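Local coordinates for FAD linked oxidase-like protein (Myceliophthora thermophila, PDB 5L6G) that oxidises the C1 hydroxyl of xylooligosaccharides and related sugars to lactones with a bicovalently bound FAD, passing the electrons to molecular oxygen to give hydrogen peroxide, at residues 148-153 and 158-163; 176-181 and 400-405; 258-263 and 407-412. One frame throughout, in Å; residues are numbered along the deposited sequence.

Contact 1. Residues 148-153 and 158-163; sequences RAFSHG and VGVGGH. With FAD (flavin-adenine dinucleotide), chain D.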
loop_
_atom_site.group_PDB
_atom_site.type_symbol
_atom_site.label_atom_id
_atom_site.label_comp_id
_atom_site.label_asym_id
_atom_site.label_seq_id
_atom_site.Cartn_x
_atom_site.Cartn_y
_atom_site.Cartn_z
ATOM N N ARG A 148 18.397 5.931 10.622
ATOM C CA ARG A 148 18.154 5.466 9.271
ATOM C C ARG A 148 16.672 5.408 9.029
ATOM O O ARG A 148 15.874 5.489 9.969
ATOM C CB ARG A 148 18.744 4.069 9.063
ATOM C CG ARG A 148 20.213 3.951 9.417
ATOM C CD ARG A 148 21.069 4.854 8.542
ATOM N NE ARG A 148 21.100 4.396 7.153
ATOM C CZ ARG A 148 21.994 4.785 6.246
ATOM N NH1 ARG A 148 22.944 5.668 6.552
ATOM N NH2 ARG A 148 21.931 4.291 5.018
ATOM N N ALA A 149 16.312 5.260 7.759
ATOM C CA ALA A 149 14.935 5.082 7.359
ATOM C C ALA A 149 14.889 4.409 6.011
ATOM O O ALA A 149 15.894 4.336 5.306
ATOM C CB ALA A 149 14.229 6.427 7.277
ATOM N N PHE A 150 13.708 3.907 5.661
ATOM C CA PHE A 150 13.401 3.685 4.263
ATOM C C PHE A 150 12.071 4.347 3.901
ATOM O O PHE A 150 11.386 4.915 4.779
ATOM C CB PHE A 150 13.532 2.219 3.818
ATOM C CG PHE A 150 12.552 1.251 4.418
ATOM C CD1 PHE A 150 11.302 1.055 3.856
ATOM C CD2 PHE A 150 12.946 0.427 5.466
ATOM C CE1 PHE A 150 10.430 0.115 4.380
ATOM C CE2 PHE A 150 12.083 -0.525 5.991
ATOM C CZ PHE A 150 10.825 -0.682 5.442
ATOM N N SER A 151 11.750 4.369 2.614
ATOM C CA SER A 151 10.539 5.038 2.168
ATOM C C SER A 151 9.318 4.129 2.322
ATOM O O SER A 151 9.266 3.065 1.741
ATOM C CB SER A 151 10.690 5.454 0.708
ATOM O OG SER A 151 9.679 6.377 0.353
ATOM N N HIS A 152 8.332 4.555 3.111
ATOM C CA HIS A 152 7.122 3.773 3.279
ATOM C C HIS A 152 5.911 4.656 3.548
ATOM O O HIS A 152 6.024 5.871 3.675
ATOM C CB HIS A 152 7.290 2.721 4.377
ATOM C CG HIS A 152 7.778 3.268 5.687
ATOM N ND1 HIS A 152 6.992 4.044 6.512
ATOM C CD2 HIS A 152 8.959 3.104 6.335
ATOM C CE1 HIS A 152 7.681 4.369 7.593
ATOM N NE2 HIS A 152 8.876 3.803 7.515
ATOM N N GLY A 153 4.751 4.016 3.650
ATOM C CA GLY A 153 3.506 4.687 3.826
ATOM C C GLY A 153 3.369 5.317 5.192
ATOM O O GLY A 153 4.201 5.143 6.068
ATOM N N VAL A 158 0.303 -0.469 9.707
ATOM C CA VAL A 158 0.401 -1.212 8.478
ATOM C C VAL A 158 1.562 -2.206 8.520
ATOM O O VAL A 158 2.647 -1.896 9.003
ATOM C CB VAL A 158 0.526 -0.279 7.277
ATOM C CG1 VAL A 158 1.008 -1.008 6.032
ATOM C CG2 VAL A 158 -0.807 0.391 7.014
ATOM N N GLY A 159 1.307 -3.415 8.029
ATOM C CA GLY A 159 2.325 -4.455 8.060
ATOM C C GLY A 159 3.269 -4.289 6.894
ATOM O O GLY A 159 2.848 -3.961 5.806
ATOM N N VAL A 160 4.552 -4.545 7.121
ATOM C CA VAL A 160 5.546 -4.449 6.042
ATOM C C VAL A 160 5.279 -5.480 4.940
ATOM O O VAL A 160 5.604 -5.263 3.773
ATOM C CB VAL A 160 6.983 -4.591 6.573
ATOM C CG1 VAL A 160 7.296 -6.006 7.039
ATOM C CG2 VAL A 160 7.972 -4.134 5.518
ATOM N N GLY A 161 4.632 -6.575 5.311
ATOM C CA GLY A 161 4.376 -7.653 4.372
ATOM C C GLY A 161 3.556 -7.236 3.176
ATOM O O GLY A 161 4.028 -7.278 2.022
ATOM N N GLY A 162 2.331 -6.807 3.420
ATOM C CA GLY A 162 1.455 -6.440 2.306
ATOM C C GLY A 162 1.905 -5.135 1.691
ATOM O O GLY A 162 1.831 -4.915 0.482
ATOM N N HIS A 163 2.385 -4.251 2.535
ATOM C CA HIS A 163 2.734 -2.932 2.080
ATOM C C HIS A 163 3.877 -2.958 1.077
ATOM O O HIS A 163 3.727 -2.428 -0.032
ATOM C CB HIS A 163 3.053 -2.069 3.295
ATOM C CG HIS A 163 3.308 -0.638 2.974
ATOM N ND1 HIS A 163 2.303 0.263 2.696
ATOM C CD2 HIS A 163 4.466 0.061 2.946
ATOM C CE1 HIS A 163 2.838 1.455 2.495
ATOM N NE2 HIS A 163 4.146 1.357 2.662
HETATM P PA FAD D . -2.332 -7.762 5.059
HETATM O O1A FAD D . -1.717 -8.541 6.199
HETATM O O2A FAD D . -3.825 -7.681 5.032
HETATM O O5B FAD D . -1.719 -8.232 3.689
HETATM C C5B FAD D . -2.069 -7.661 2.426
HETATM C C4B FAD D . -1.740 -8.634 1.316
HETATM O O4B FAD D . -0.340 -8.921 1.338
HETATM C C3B FAD D . -2.452 -9.968 1.473
HETATM O O3B FAD D . -2.692 -10.522 0.197
HETATM C C2B FAD D . -1.439 -10.818 2.196
HETATM O O2B FAD D . -1.653 -12.216 2.045
HETATM C C1B FAD D . -0.149 -10.319 1.585
HETATM N N9A FAD D . 0.970 -10.527 2.506
HETATM C C8A FAD D . 1.103 -10.101 3.760
HETATM N N7A FAD D . 2.278 -10.518 4.287
HETATM C C5A FAD D . 2.883 -11.205 3.319
HETATM C C6A FAD D . 4.140 -11.942 3.217
HETATM N N6A FAD D . 4.942 -11.937 4.299
HETATM N N1A FAD D . 4.402 -12.574 2.054
HETATM C C2A FAD D . 3.588 -12.542 0.995
HETATM N N3A FAD D . 2.398 -11.871 1.022
HETATM C C4A FAD D . 2.029 -11.209 2.153
HETATM N N1 FAD D . -0.689 2.191 1.482
HETATM C C2 FAD D . 0.190 3.067 0.900
HETATM O O2 FAD D . 0.724 2.758 -0.202
HETATM N N3 FAD D . 0.516 4.234 1.511
HETATM C C4 FAD D . 0.008 4.595 2.714
HETATM O O4 FAD D . 0.300 5.679 3.294
HETATM C C4X FAD D . -0.953 3.705 3.400
HETATM N N5 FAD D . -1.517 3.989 4.609
HETATM C C5X FAD D . -2.393 3.131 5.254
HETATM C C6 FAD D . -2.944 3.418 6.509
HETATM C C7 FAD D . -3.841 2.517 7.105
HETATM C C7M FAD D . -4.428 2.876 8.448
HETATM C C8 FAD D . -4.186 1.212 6.442
HETATM C C8M FAD D . -5.097 0.183 7.101
HETATM C C9 FAD D . -3.614 0.944 5.202
HETATM C C9A FAD D . -2.746 1.854 4.572
HETATM N N10 FAD D . -2.174 1.599 3.297
HETATM C C10 FAD D . -1.280 2.471 2.673
HETATM C "C1'" FAD D . -2.468 0.381 2.550
HETATM C "C2'" FAD D . -1.480 -0.709 2.820
HETATM O "O2'" FAD D . -0.302 -0.409 2.067
HETATM C "C3'" FAD D . -2.099 -1.984 2.275
HETATM O "O3'" FAD D . -3.368 -2.244 2.887
HETATM C "C4'" FAD D . -1.139 -3.144 2.553
HETATM O "O4'" FAD D . -1.289 -4.125 1.517
HETATM C "C5'" FAD D . -1.416 -3.711 3.922
HETATM O "O5'" FAD D . -0.314 -4.523 4.335
HETATM P P FAD D . -0.544 -5.477 5.571
HETATM O O1P FAD D . 0.618 -6.401 5.757
HETATM O O2P FAD D . -0.972 -4.674 6.758
HETATM O O3P FAD D . -1.897 -6.217 5.140
#

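Contact 2. Residues 176-181 and 400-405; sequences HGLAVD and AFRDPE. With XYP (beta-D-xylopyranose), chain J.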
loop_
_atom_site.group_PDB
_atom_site.type_symbol
_atom_site.label_atom_id
_atom_site.label_comp_id
_atom_site.label_asym_id
_atom_site.label_seq_id
_atom_site.Cartn_x
_atom_site.Cartn_y
_atom_site.Cartn_z
ATOM N N HIS A 176 12.343 9.382 -2.447
ATOM C CA HIS A 176 13.058 8.114 -2.248
ATOM C C HIS A 176 12.360 6.846 -2.765
ATOM O O HIS A 176 12.889 5.742 -2.631
ATOM C CB HIS A 176 13.339 7.930 -0.743
ATOM C CG HIS A 176 14.282 8.944 -0.171
ATOM N ND1 HIS A 176 15.594 9.050 -0.567
ATOM C CD2 HIS A 176 14.111 9.865 0.802
ATOM C CE1 HIS A 176 16.191 10.013 0.117
ATOM N NE2 HIS A 176 15.307 10.530 0.953
ATOM N N GLY A 177 11.198 6.985 -3.378
ATOM C CA GLY A 177 10.581 5.842 -4.021
ATOM C C GLY A 177 9.590 5.129 -3.141
ATOM O O GLY A 177 9.113 5.658 -2.134
ATOM N N LEU A 178 9.231 3.934 -3.558
ATOM C CA LEU A 178 8.210 3.172 -2.864
ATOM C C LEU A 178 8.896 2.265 -1.856
ATOM O O LEU A 178 10.094 2.041 -1.952
ATOM C CB LEU A 178 7.404 2.339 -3.854
ATOM C CG LEU A 178 6.663 3.111 -4.943
ATOM C CD1 LEU A 178 6.044 2.161 -5.954
ATOM C CD2 LEU A 178 5.614 4.014 -4.321
ATOM N N ALA A 179 8.134 1.726 -0.909
ATOM C CA ALA A 179 8.688 0.756 0.045
ATOM C C ALA A 179 9.337 -0.420 -0.679
ATOM O O ALA A 179 10.415 -0.874 -0.293
ATOM C CB ALA A 179 7.602 0.268 0.995
ATOM N N VAL A 180 8.675 -0.897 -1.733
ATOM C CA VAL A 180 9.165 -1.998 -2.553
ATOM C C VAL A 180 10.566 -1.733 -3.130
ATOM O O VAL A 180 11.352 -2.648 -3.348
ATOM C CB VAL A 180 8.175 -2.339 -3.684
ATOM C CG1 VAL A 180 8.156 -1.278 -4.773
ATOM C CG2 VAL A 180 8.502 -3.681 -4.281
ATOM N N ASP A 181 10.893 -0.473 -3.320
ATOM C CA ASP A 181 12.198 -0.085 -3.860
ATOM C C ASP A 181 13.351 -0.209 -2.892
ATOM O O ASP A 181 14.520 -0.105 -3.285
ATOM C CB ASP A 181 12.117 1.346 -4.382
ATOM C CG ASP A 181 11.139 1.474 -5.525
ATOM O OD1 ASP A 181 11.101 0.530 -6.341
ATOM O OD2 ASP A 181 10.418 2.493 -5.606
ATOM N N ALA A 400 3.792 -1.924 -11.589
ATOM C CA ALA A 400 3.559 -1.562 -12.990
ATOM C C ALA A 400 3.744 -0.095 -13.333
ATOM O O ALA A 400 3.848 0.270 -14.500
ATOM C CB ALA A 400 2.159 -2.006 -13.420
ATOM N N PHE A 401 3.743 0.756 -12.328
ATOM C CA PHE A 401 3.497 2.171 -12.557
ATOM C C PHE A 401 4.739 3.023 -12.346
ATOM O O PHE A 401 4.860 3.732 -11.351
ATOM C CB PHE A 401 2.325 2.604 -11.691
ATOM C CG PHE A 401 1.123 1.707 -11.847
ATOM C CD1 PHE A 401 0.480 1.608 -13.067
ATOM C CD2 PHE A 401 0.656 0.958 -10.806
ATOM C CE1 PHE A 401 -0.609 0.771 -13.234
ATOM C CE2 PHE A 401 -0.438 0.118 -10.965
ATOM C CZ PHE A 401 -1.071 0.024 -12.171
ATOM N N ARG A 402 5.635 2.954 -13.325
ATOM C CA ARG A 402 6.948 3.587 -13.253
ATOM C C ARG A 402 7.266 4.655 -14.289
ATOM O O ARG A 402 8.355 5.212 -14.262
ATOM C CB ARG A 402 8.003 2.492 -13.385
ATOM C CG ARG A 402 7.916 1.472 -12.290
ATOM C CD ARG A 402 8.142 2.088 -10.914
ATOM N NE ARG A 402 8.406 1.039 -9.926
ATOM C CZ ARG A 402 8.788 1.226 -8.658
ATOM N NH1 ARG A 402 9.002 2.443 -8.148
ATOM N NH2 ARG A 402 8.989 0.161 -7.891
ATOM N N ASP A 403 6.365 4.883 -15.234
ATOM C CA ASP A 403 6.542 5.900 -16.262
ATOM C C ASP A 403 6.326 7.301 -15.697
ATOM O O ASP A 403 5.254 7.606 -15.211
ATOM C CB ASP A 403 5.588 5.654 -17.425
ATOM C CG ASP A 403 5.935 6.482 -18.626
ATOM O OD1 ASP A 403 5.776 7.719 -18.568
ATOM O OD2 ASP A 403 6.411 5.899 -19.617
ATOM N N PRO A 404 7.348 8.164 -15.785
ATOM C CA PRO A 404 7.233 9.475 -15.135
ATOM C C PRO A 404 6.165 10.412 -15.730
ATOM O O PRO A 404 5.737 11.359 -15.053
ATOM C CB PRO A 404 8.646 10.069 -15.247
ATOM C CG PRO A 404 9.354 9.275 -16.299
ATOM C CD PRO A 404 8.631 7.973 -16.483
ATOM N N GLU A 405 5.734 10.164 -16.968
ATOM C CA GLU A 405 4.638 10.936 -17.557
ATOM C C GLU A 405 3.276 10.198 -17.560
ATOM O O GLU A 405 2.219 10.804 -17.311
ATOM C CB GLU A 405 5.033 11.421 -18.954
ATOM C CG GLU A 405 6.061 12.551 -18.932
ATOM C CD GLU A 405 7.473 12.094 -18.612
ATOM O OE1 GLU A 405 7.992 11.232 -19.345
ATOM O OE2 GLU A 405 8.091 12.619 -17.639
HETATM O O1 XYP J . 16.251 6.943 -4.924
HETATM C C1 XYP J . 16.289 5.539 -5.210
HETATM C C2 XYP J . 17.381 4.869 -4.376
HETATM C C3 XYP J . 17.338 3.347 -4.512
HETATM C C4 XYP J . 15.908 2.834 -4.349
HETATM C C5 XYP J . 14.942 3.600 -5.251
HETATM O O2 XYP J . 18.648 5.375 -4.812
HETATM O O3 XYP J . 18.195 2.717 -3.540
HETATM O O4 XYP J . 15.872 1.438 -4.659
HETATM O O5 XYP J . 15.004 4.980 -4.922
#

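Contact 3. Residues 258-263 and 407-412; sequences EWLLNG and HLFLYE. With XYP (beta-D-xylopyranose), chain H.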
loop_
_atom_site.group_PDB
_atom_site.type_symbol
_atom_site.label_atom_id
_atom_site.label_comp_id
_atom_site.label_asym_id
_atom_site.label_seq_id
_atom_site.Cartn_x
_atom_site.Cartn_y
_atom_site.Cartn_z
ATOM N N GLU A 258 0.029 20.296 -14.768
ATOM C CA GLU A 258 0.985 20.886 -15.688
ATOM C C GLU A 258 2.288 21.231 -14.935
ATOM O O GLU A 258 3.386 20.923 -15.409
ATOM C CB GLU A 258 0.356 22.106 -16.384
ATOM C CG GLU A 258 1.193 22.725 -17.471
ATOM C CD GLU A 258 0.518 23.925 -18.131
ATOM O OE1 GLU A 258 -0.726 23.921 -18.262
ATOM O OE2 GLU A 258 1.259 24.856 -18.543
ATOM N N TRP A 259 2.155 21.797 -13.739
ATOM C CA TRP A 259 3.311 22.100 -12.888
ATOM C C TRP A 259 4.101 20.820 -12.574
ATOM O O TRP A 259 5.308 20.782 -12.737
ATOM C CB TRP A 259 2.838 22.772 -11.606
ATOM C CG TRP A 259 3.843 22.981 -10.532
ATOM C CD1 TRP A 259 4.772 23.984 -10.449
ATOM C CD2 TRP A 259 4.007 22.182 -9.357
ATOM N NE1 TRP A 259 5.511 23.843 -9.285
ATOM C CE2 TRP A 259 5.058 22.747 -8.605
ATOM C CE3 TRP A 259 3.359 21.045 -8.866
ATOM C CZ2 TRP A 259 5.480 22.210 -7.387
ATOM C CZ3 TRP A 259 3.775 20.503 -7.665
ATOM C CH2 TRP A 259 4.823 21.094 -6.930
ATOM N N LEU A 260 3.413 19.771 -12.146
ATOM C CA LEU A 260 4.097 18.534 -11.763
ATOM C C LEU A 260 4.773 17.898 -12.975
ATOM O O LEU A 260 5.938 17.518 -12.939
ATOM C CB LEU A 260 3.117 17.539 -11.132
ATOM C CG LEU A 260 3.699 16.221 -10.607
ATOM C CD1 LEU A 260 4.700 16.456 -9.495
ATOM C CD2 LEU A 260 2.570 15.334 -10.131
ATOM N N LEU A 261 4.030 17.822 -14.060
ATOM C CA LEU A 261 4.469 17.153 -15.254
ATOM C C LEU A 261 5.675 17.866 -15.851
ATOM O O LEU A 261 6.548 17.234 -16.452
ATOM C CB LEU A 261 3.288 17.089 -16.216
ATOM C CG LEU A 261 3.305 16.219 -17.443
ATOM C CD1 LEU A 261 3.579 14.771 -17.105
ATOM C CD2 LEU A 261 1.960 16.413 -18.165
ATOM N N ASN A 262 5.761 19.171 -15.640
ATOM C CA ASN A 262 6.906 19.935 -16.089
ATOM C C ASN A 262 8.056 20.093 -15.094
ATOM O O ASN A 262 8.919 20.920 -15.300
ATOM C CB ASN A 262 6.446 21.299 -16.605
ATOM C CG ASN A 262 5.786 21.191 -17.968
ATOM O OD1 ASN A 262 6.465 21.041 -18.983
ATOM N ND2 ASN A 262 4.454 21.183 -17.986
ATOM N N GLY A 263 8.092 19.274 -14.047
ATOM C CA GLY A 263 9.247 19.239 -13.157
ATOM C C GLY A 263 9.221 20.326 -12.099
ATOM O O GLY A 263 10.274 20.692 -11.555
ATOM N N HIS A 407 2.337 7.771 -15.521
ATOM C CA HIS A 407 1.922 7.481 -14.159
ATOM C C HIS A 407 2.248 8.683 -13.326
ATOM O O HIS A 407 3.276 8.757 -12.669
ATOM C CB HIS A 407 2.606 6.208 -13.683
ATOM C CG HIS A 407 2.309 5.052 -14.576
ATOM N ND1 HIS A 407 3.286 4.326 -15.211
ATOM C CD2 HIS A 407 1.126 4.563 -15.018
ATOM C CE1 HIS A 407 2.719 3.398 -15.963
ATOM N NE2 HIS A 407 1.410 3.513 -15.854
ATOM N N LEU A 408 1.335 9.638 -13.396
ATOM C CA LEU A 408 1.554 10.956 -12.828
ATOM C C LEU A 408 0.938 11.100 -11.452
ATOM O O LEU A 408 1.512 11.788 -10.591
ATOM C CB LEU A 408 0.917 11.985 -13.737
ATOM C CG LEU A 408 1.257 13.429 -13.407
ATOM C CD1 LEU A 408 2.760 13.668 -13.418
ATOM C CD2 LEU A 408 0.555 14.355 -14.386
ATOM N N PHE A 409 -0.239 10.486 -11.274
ATOM C CA PHE A 409 -1.036 10.614 -10.055
ATOM C C PHE A 409 -1.450 9.242 -9.566
ATOM O O PHE A 409 -1.822 8.374 -10.354
ATOM C CB PHE A 409 -2.337 11.394 -10.283
ATOM C CG PHE A 409 -2.140 12.839 -10.621
ATOM C CD1 PHE A 409 -1.399 13.661 -9.791
ATOM C CD2 PHE A 409 -2.697 13.373 -11.769
ATOM C CE1 PHE A 409 -1.231 14.989 -10.088
ATOM C CE2 PHE A 409 -2.506 14.694 -12.088
ATOM C CZ PHE A 409 -1.783 15.513 -11.240
ATOM N N LEU A 410 -1.403 9.091 -8.253
ATOM C CA LEU A 410 -1.971 7.965 -7.544
ATOM C C LEU A 410 -3.100 8.453 -6.657
ATOM O O LEU A 410 -2.999 9.488 -5.971
ATOM C CB LEU A 410 -0.890 7.305 -6.699
ATOM C CG LEU A 410 -1.256 6.235 -5.697
ATOM C CD1 LEU A 410 -1.782 5.033 -6.456
ATOM C CD2 LEU A 410 -0.037 5.874 -4.838
ATOM N N TYR A 411 -4.173 7.683 -6.632
ATOM C CA TYR A 411 -5.376 8.096 -5.943
ATOM C C TYR A 411 -5.845 7.048 -4.956
ATOM O O TYR A 411 -5.792 5.843 -5.244
ATOM C CB TYR A 411 -6.516 8.287 -6.921
ATOM C CG TYR A 411 -6.295 9.225 -8.082
ATOM C CD1 TYR A 411 -5.474 8.865 -9.151
ATOM C CD2 TYR A 411 -6.954 10.434 -8.148
ATOM C CE1 TYR A 411 -5.320 9.671 -10.256
ATOM C CE2 TYR A 411 -6.812 11.260 -9.249
ATOM C CZ TYR A 411 -5.998 10.878 -10.304
ATOM O OH TYR A 411 -5.839 11.688 -11.399
ATOM N N GLU A 412 -6.335 7.532 -3.817
ATOM C CA GLU A 412 -7.084 6.730 -2.891
ATOM C C GLU A 412 -8.458 7.386 -2.759
ATOM O O GLU A 412 -8.543 8.581 -2.471
ATOM C CB GLU A 412 -6.424 6.674 -1.515
ATOM C CG GLU A 412 -7.126 5.703 -0.575
ATOM C CD GLU A 412 -6.525 5.670 0.820
ATOM O OE1 GLU A 412 -5.651 6.523 1.146
ATOM O OE2 GLU A 412 -6.961 4.797 1.602
HETATM O O1 XYP H . -2.836 6.780 1.654
HETATM C C1 XYP H . -3.165 6.560 3.024
HETATM C C2 XYP H . -3.090 7.888 3.776
HETATM C C3 XYP H . -3.626 7.749 5.195
HETATM C C4 XYP H . -5.016 7.120 5.173
HETATM C C5 XYP H . -5.010 5.808 4.378
HETATM O O2 XYP H . -1.721 8.294 3.813
HETATM O O3 XYP H . -3.601 9.016 5.873
HETATM O O4 XYP H . -5.431 6.807 6.508
HETATM O O5 XYP H . -4.461 5.986 3.076
#

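Contact 1. Residues 148-153 and 158-163
His163 and Gly153 meet in the FAD-binding domain of the PCMH type, where the glycine-rich start of helix 160-165 grips the cofactor and residues 148-153 run in from strand 148-149 beside it. Hydrogen bonds carry the contact. Gly153 N donates to His163 NE2 over 2.9 Å, from a position tilted 30° out of the imidazole plane. At the ring's other nitrogen, His163 ND1 is hydrogen-bonded to FAD O2' at 2.8 Å, near the plane of the ring. The side chain can span the two because its CG stands opposite the backbone N (chi1 -175°), which sends the ring across to Gly153. With an alanine here, Gly153 N and the ribityl hydroxyl would probably lose their shared partner, and a gap would be likely to open beside the flavin. His152 fixes the loop from within, its ND1 donating to Gly153 O at 3.0 Å, almost straight and on a carbonyl lone pair.

Backbone amides of residues 158-163 grip the phosphate on the ribityl side: Gly159, at the N-cap, gives its N to FAD O2P, and Gly162 N binds FAD O1P. Side chains on Gly159, Gly161 or Gly162 would strike the cofactor, and one on Gly153 would run into His163, so glycine suits all four places.

Apolar contacts complete the joint. Phe150 CZ reaches Val160 CG2 at the ring's edge, and helix 135-146 covers both residues through Ile138. At the isoalloxazine, Val158 CG2 comes within 3.4 Å of FAD C9.

Contact 2. Residues 176-181 and 400-405
A buttressed salt bridge between Asp181 and Arg402 ties the FAD-binding domain, in the loop between helix 173-176 and strand 183-189, to the long loop that leads into strand 409-417. The carboxylate and guanidinium meet head-on with their planes 36° apart, so the pairing is two-pronged but twisted. Its straighter prong runs from Arg402 NH1 to Asp181 OD2 at 2.9 Å, in the guanidinium plane and on the syn lone pair of the oxygen. The other, from Arg402 NH2 to Asp181 OD1, is short at 2.6 Å yet weak as a hydrogen bond, its angle at the hydrogen being only 125°.

Asp181 OD2 also accepts Leu178 N, 2.8 Å away on its anti side, while Asp181 N returns a backbone bond to Leu178 O; together these close a compact turn that fixes the carboxylate. Leu178 lays its CD1 over one face of the guanidinium, 3.7 Å from Arg402 NH1, and Val180 CG1 touches Arg402 NH2. Arginine suits the place because its length lets it reach the other loop even with the bend at chi2 (-61°), and its flat head offers several N-H groups; its NH1 is shared with Val389 O. Gly177, with positive phi, turns the chain out of the helix where a side chain would collide with Asp181 OD2.

A xylose lies beside this turn, though its O4 is modelled so close to Asp181 O that the bond is doubtful. With Leu178 N and Arg402 NH1 both donating to OD2, Asp181 is likely to stay ionised, each charge probably being offset by the other.

Contact 3. Residues 258-263 and 407-412
At its C-terminal end, helix 246-261 packs on the start of strand 409-417, one of the strands of the large antiparallel sheet in the substrate-binding part of the oxidase. The join is wholly apolar. Leu260 and Leu408 lie alongside with their side chains antiparallel, with Leu260 CD2 at 3.7 Å from Leu408 CD1. The same methyl of Leu260 reaches Phe409 CE1 at 3.8 Å. Leu261 meets Leu408 at about a right angle and sets its CD1 at 3.9 Å from Leu408 CD1. Leu260 holds its CG opposite the backbone N (chi1 -177°), which carries its branched end out from the helix to the strand; leucine suits these places, as its branched end can press one methyl against two neighbours.

A classic beta bulge lets Leu408 and Phe409 both face Thr349, and Leu408 CG rests over the centre of the Phe409 ring. The helix ends in a Schellman motif with Gly263, whose positive phi favours glycine, as its C-prime residue.

Further along the strand, Glu412 enters the substrate site, where Tyr96 binds its OE2. Phe409 itself is wedged between helix and sheet, against Trp253 and Gln257 of helix 246-261 and Ile379 and Met381 of strand 374-381.

Contact 1 is complete along the chain before the others begin, whereas contacts 2 and 3 interleave, their first segments at 176-181 and 258-263 and their second at 400-405 and 407-412. Contacts 1 and 2 have centres about 14 Å apart and touch where Ser151 OG meets Gly177 O and Ala179 packs on His163. Contact 3, centred about 12 Å from contact 2, is joined to it by Phe401 and His407, whose rings meet edge-to-face; contact 1 lies about 23 Å from it, centre to centre. The series thus runs from the FAD-binding domain through a loop-to-loop bridge to the eight-stranded sheet, linking the cofactor's surroundings to the strand that carries substrate-binding Glu412.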